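Local coordinates for protein separin (Saccharomyces cerevisiae, PDB 5U1T) that cleaves the cohesin subunit SCC1 as a caspase-like cysteine protease at the onset of anaphase, so that chromosomes can separate, at residues P643-L654 against E681-N692. Sequence-based numbering, arbitrary orientation.
Sequences PYADNYLLEAYL and EQALLHASSLIN
CG of N647, anti to the backbone N (chi1 165°), carries the amide across to the main-chain O of L685; L685 CG, likewise anti to its N, puts CD2 over the ring of Y644, whose own CG is anti to the carbonyl carbon. The two segments are near-parallel helices of the helical domain of separase, the first and third of three successive helices, as in alpha-solenoid packing, their axes 9.4 Å apart and inclined by only 15°; helix 659-672 lies between them in sequence and packs on L650 and L654.

At the centre, ND2 of N647 donates to the main-chain O of L685 over 2.8 Å. The N-H...O angle of 141° makes this a bent bond, and the donor is tilted out of the carbonyl plane although the oxygen stays close to the amide plane. The same oxygen also accepts a weak, long bond from S689 N, so the amide is its second donor.

L685 CD2 sits over the middle of the Y644 ring, 3.9 Å from its centroid and close to the ring normal, which defines a CH-pi contact; CB of P643 touches the same methyl. At the ring edge, Y644 OH lies 3.0 Å from E681 OE2, a carboxylate oxygen also paired with K734. With an alanine here in place of Y644, L685 CD2 would probably lose its aromatic cover and E681 its nearby hydroxyl, though K734 would remain.

Farther along, L654 of the helix meets N692 of the loop, the two side chains coming from opposite directions. The OD1 of N692 is held by the backbone N of H694, and N692 CB and ND2 each lie 3.4 Å from L654 CD1.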
loop_
_atom_site.group_PDB
_atom_site.type_symbol
_atom_site.label_atom_id
_atom_site.label_comp_id
_atom_site.label_asym_id
_atom_site.label_seq_id
_atom_site.Cartn_x
_atom_site.Cartn_y
_atom_site.Cartn_z
ATOM N N PRO A 643 -8.626 -4.927 -17.756
ATOM C CA PRO A 643 -7.540 -4.074 -17.244
ATOM C C PRO A 643 -7.063 -4.460 -15.838
ATOM O O PRO A 643 -5.881 -4.284 -15.509
ATOM C CB PRO A 643 -8.176 -2.677 -17.220
ATOM C CG PRO A 643 -9.139 -2.708 -18.362
ATOM C CD PRO A 643 -9.659 -4.133 -18.454
ATOM N N TYR A 644 -7.967 -4.969 -15.010
ATOM C CA TYR A 644 -7.582 -5.366 -13.667
ATOM C C TYR A 644 -6.882 -6.705 -13.693
ATOM O O TYR A 644 -5.940 -6.932 -12.930
ATOM C CB TYR A 644 -8.782 -5.437 -12.734
ATOM C CG TYR A 644 -9.320 -4.091 -12.340
ATOM C CD1 TYR A 644 -10.206 -3.412 -13.170
ATOM C CD2 TYR A 644 -8.965 -3.509 -11.138
ATOM C CE1 TYR A 644 -10.709 -2.191 -12.820
ATOM C CE2 TYR A 644 -9.463 -2.291 -10.777
ATOM C CZ TYR A 644 -10.340 -1.634 -11.621
ATOM O OH TYR A 644 -10.859 -0.408 -11.269
ATOM N N ALA A 645 -7.344 -7.600 -14.556
ATOM C CA ALA A 645 -6.695 -8.886 -14.650
ATOM C C ALA A 645 -5.267 -8.663 -15.144
ATOM O O ALA A 645 -4.346 -9.280 -14.639
ATOM C CB ALA A 645 -7.461 -9.813 -15.556
ATOM N N ASP A 646 -5.080 -7.749 -16.094
ATOM C CA ASP A 646 -3.761 -7.510 -16.675
ATOM C C ASP A 646 -2.786 -6.920 -15.651
ATOM O O ASP A 646 -1.688 -7.443 -15.487
ATOM C CB ASP A 646 -3.860 -6.600 -17.908
ATOM C CG ASP A 646 -4.168 -7.385 -19.188
ATOM O OD1 ASP A 646 -4.045 -8.626 -19.151
ATOM O OD2 ASP A 646 -4.530 -6.783 -20.233
ATOM N N ASN A 647 -3.189 -5.857 -14.955
ATOM C CA ASN A 647 -2.382 -5.291 -13.878
ATOM C C ASN A 647 -2.039 -6.318 -12.803
ATOM O O ASN A 647 -0.901 -6.368 -12.322
ATOM C CB ASN A 647 -3.100 -4.096 -13.230
ATOM C CG ASN A 647 -2.483 -3.675 -11.858
ATOM O OD1 ASN A 647 -2.579 -4.405 -10.860
ATOM N ND2 ASN A 647 -1.903 -2.474 -11.806
ATOM N N TYR A 648 -3.014 -7.121 -12.397
ATOM C CA TYR A 648 -2.799 -8.000 -11.249
ATOM C C TYR A 648 -2.026 -9.260 -11.651
ATOM O O TYR A 648 -1.375 -9.886 -10.811
ATOM C CB TYR A 648 -4.129 -8.360 -10.577
ATOM C CG TYR A 648 -4.576 -7.341 -9.552
ATOM C CD1 TYR A 648 -3.850 -7.150 -8.380
ATOM C CD2 TYR A 648 -5.718 -6.563 -9.751
ATOM C CE1 TYR A 648 -4.238 -6.228 -7.438
ATOM C CE2 TYR A 648 -6.120 -5.627 -8.804
ATOM C CZ TYR A 648 -5.377 -5.467 -7.650
ATOM O OH TYR A 648 -5.750 -4.552 -6.688
ATOM N N LEU A 649 -2.086 -9.616 -12.929
ATOM C CA LEU A 649 -1.287 -10.720 -13.437
ATOM C C LEU A 649 0.204 -10.328 -13.408
ATOM O O LEU A 649 1.081 -11.136 -13.078
ATOM C CB LEU A 649 -1.735 -11.089 -14.849
ATOM C CG LEU A 649 -1.052 -12.236 -15.587
ATOM C CD1 LEU A 649 -1.067 -13.528 -14.777
ATOM C CD2 LEU A 649 -1.743 -12.427 -16.918
ATOM N N LEU A 650 0.458 -9.068 -13.749
ATOM C CA LEU A 650 1.795 -8.499 -13.773
ATOM C C LEU A 650 2.421 -8.529 -12.376
ATOM O O LEU A 650 3.543 -9.004 -12.203
ATOM C CB LEU A 650 1.751 -7.064 -14.325
ATOM C CG LEU A 650 3.091 -6.349 -14.507
ATOM C CD1 LEU A 650 4.126 -7.327 -15.051
ATOM C CD2 LEU A 650 2.970 -5.116 -15.410
ATOM N N GLU A 651 1.681 -8.039 -11.386
ATOM C CA GLU A 651 2.157 -8.010 -10.017
ATOM C C GLU A 651 2.370 -9.423 -9.480
ATOM O O GLU A 651 3.254 -9.641 -8.663
ATOM C CB GLU A 651 1.184 -7.230 -9.134
ATOM C CG GLU A 651 0.937 -5.793 -9.603
ATOM C CD GLU A 651 2.026 -4.810 -9.151
ATOM O OE1 GLU A 651 1.799 -4.124 -8.123
ATOM O OE2 GLU A 651 3.103 -4.715 -9.814
ATOM N N ALA A 652 1.593 -10.389 -9.952
ATOM C CA ALA A 652 1.732 -11.770 -9.495
ATOM C C ALA A 652 2.980 -12.433 -10.086
ATOM O O ALA A 652 3.697 -13.135 -9.381
ATOM C CB ALA A 652 0.491 -12.577 -9.839
ATOM N N TYR A 653 3.231 -12.221 -11.375
ATOM C CA TYR A 653 4.478 -12.670 -11.986
ATOM C C TYR A 653 5.689 -12.127 -11.221
ATOM O O TYR A 653 6.602 -12.877 -10.862
ATOM C CB TYR A 653 4.543 -12.240 -13.449
ATOM C CG TYR A 653 3.713 -13.102 -14.362
ATOM C CD1 TYR A 653 3.465 -14.429 -14.047
ATOM C CD2 TYR A 653 3.173 -12.590 -15.539
ATOM C CE1 TYR A 653 2.700 -15.229 -14.878
ATOM C CE2 TYR A 653 2.402 -13.386 -16.381
ATOM C CZ TYR A 653 2.169 -14.705 -16.047
ATOM O OH TYR A 653 1.406 -15.499 -16.871
ATOM N N LEU A 654 5.673 -10.823 -10.963
ATOM C CA LEU A 654 6.729 -10.168 -10.211
ATOM C C LEU A 654 6.870 -10.750 -8.806
ATOM O O LEU A 654 7.979 -11.058 -8.379
ATOM C CB LEU A 654 6.478 -8.667 -10.138
ATOM C CG LEU A 654 6.521 -7.898 -11.460
ATOM C CD1 LEU A 654 5.980 -6.505 -11.246
ATOM C CD2 LEU A 654 7.906 -7.816 -12.032
ATOM N N GLU A 681 -8.808 6.366 -13.675
ATOM C CA GLU A 681 -8.759 5.105 -12.948
ATOM C C GLU A 681 -7.936 4.053 -13.693
ATOM O O GLU A 681 -7.150 3.327 -13.086
ATOM C CB GLU A 681 -10.163 4.572 -12.668
ATOM C CG GLU A 681 -10.314 4.140 -11.221
ATOM C CD GLU A 681 -11.446 3.138 -10.977
ATOM O OE1 GLU A 681 -12.484 3.167 -11.709
ATOM O OE2 GLU A 681 -11.288 2.324 -10.025
ATOM N N GLN A 682 -8.103 3.972 -15.008
ATOM C CA GLN A 682 -7.351 3.003 -15.774
ATOM C C GLN A 682 -5.880 3.398 -15.872
ATOM O O GLN A 682 -5.005 2.542 -15.915
ATOM C CB GLN A 682 -7.960 2.840 -17.161
ATOM C CG GLN A 682 -9.009 1.745 -17.213
ATOM C CD GLN A 682 -10.234 2.042 -16.334
ATOM O OE1 GLN A 682 -10.851 3.121 -16.430
ATOM N NE2 GLN A 682 -10.594 1.078 -15.470
ATOM N N ALA A 683 -5.615 4.699 -15.897
ATOM C CA ALA A 683 -4.251 5.204 -15.995
ATOM C C ALA A 683 -3.505 4.960 -14.695
ATOM O O ALA A 683 -2.317 4.636 -14.695
ATOM C CB ALA A 683 -4.255 6.677 -16.334
ATOM N N LEU A 684 -4.210 5.125 -13.580
ATOM C CA LEU A 684 -3.641 4.813 -12.286
ATOM C C LEU A 684 -3.296 3.336 -12.254
ATOM O O LEU A 684 -2.238 2.934 -11.760
ATOM C CB LEU A 684 -4.607 5.175 -11.160
ATOM C CG LEU A 684 -4.575 6.619 -10.642
ATOM C CD1 LEU A 684 -5.805 6.908 -9.782
ATOM C CD2 LEU A 684 -3.303 6.908 -9.857
ATOM N N LEU A 685 -4.185 2.528 -12.811
ATOM C CA LEU A 685 -3.990 1.092 -12.805
ATOM C C LEU A 685 -2.792 0.677 -13.648
ATOM O O LEU A 685 -1.961 -0.105 -13.215
ATOM C CB LEU A 685 -5.240 0.399 -13.305
ATOM C CG LEU A 685 -5.347 -1.048 -12.860
ATOM C CD1 LEU A 685 -5.587 -1.049 -11.371
ATOM C CD2 LEU A 685 -6.477 -1.740 -13.627
ATOM N N HIS A 686 -2.714 1.211 -14.854
ATOM C CA HIS A 686 -1.599 0.942 -15.735
ATOM C C HIS A 686 -0.265 1.373 -15.076
ATOM O O HIS A 686 0.706 0.603 -15.036
ATOM C CB HIS A 686 -1.843 1.658 -17.072
ATOM C CG HIS A 686 -0.741 1.490 -18.076
ATOM N ND1 HIS A 686 -0.017 0.325 -18.209
ATOM C CD2 HIS A 686 -0.250 2.346 -19.009
ATOM C CE1 HIS A 686 0.880 0.473 -19.172
ATOM N NE2 HIS A 686 0.756 1.687 -19.676
ATOM N N ALA A 687 -0.233 2.585 -14.528
ATOM C CA ALA A 687 1.004 3.157 -14.003
ATOM C C ALA A 687 1.470 2.420 -12.750
ATOM O O ALA A 687 2.655 2.171 -12.567
ATOM C CB ALA A 687 0.824 4.649 -13.710
ATOM N N SER A 688 0.529 2.066 -11.890
ATOM C CA SER A 688 0.884 1.414 -10.650
ATOM C C SER A 688 1.630 0.100 -10.904
ATOM O O SER A 688 2.548 -0.249 -10.170
ATOM C CB SER A 688 -0.368 1.165 -9.810
ATOM O OG SER A 688 -0.043 1.017 -8.441
ATOM N N SER A 689 1.247 -0.614 -11.954
ATOM C CA SER A 689 1.818 -1.925 -12.216
ATOM C C SER A 689 3.243 -1.839 -12.752
ATOM O O SER A 689 4.018 -2.790 -12.631
ATOM C CB SER A 689 0.951 -2.699 -13.207
ATOM O OG SER A 689 0.941 -2.054 -14.463
ATOM N N LEU A 690 3.573 -0.707 -13.355
ATOM C CA LEU A 690 4.865 -0.547 -13.995
ATOM C C LEU A 690 5.949 -0.067 -13.048
ATOM O O LEU A 690 7.029 0.279 -13.477
ATOM C CB LEU A 690 4.749 0.428 -15.155
ATOM C CG LEU A 690 3.953 -0.110 -16.338
ATOM C CD1 LEU A 690 3.913 0.891 -17.482
ATOM C CD2 LEU A 690 4.539 -1.446 -16.796
ATOM N N ILE A 691 5.677 -0.058 -11.757
ATOM C CA ILE A 691 6.586 0.606 -10.848
ATOM C C ILE A 691 7.747 -0.297 -10.388
ATOM O O ILE A 691 8.879 0.165 -10.321
ATOM C CB ILE A 691 5.805 1.170 -9.647
ATOM C CG1 ILE A 691 4.997 2.390 -10.101
ATOM C CG2 ILE A 691 6.733 1.556 -8.505
ATOM C CD1 ILE A 691 4.124 2.992 -9.025
ATOM N N ASN A 692 7.469 -1.571 -10.117
ATOM C CA ASN A 692 8.451 -2.583 -9.677
ATOM C C ASN A 692 9.899 -2.510 -10.233
ATOM O O ASN A 692 10.086 -2.380 -11.439
ATOM C CB ASN A 692 7.874 -3.952 -10.011
ATOM C CG ASN A 692 8.460 -5.054 -9.173
ATOM O OD1 ASN A 692 9.653 -5.325 -9.235
ATOM N ND2 ASN A 692 7.615 -5.719 -8.401
#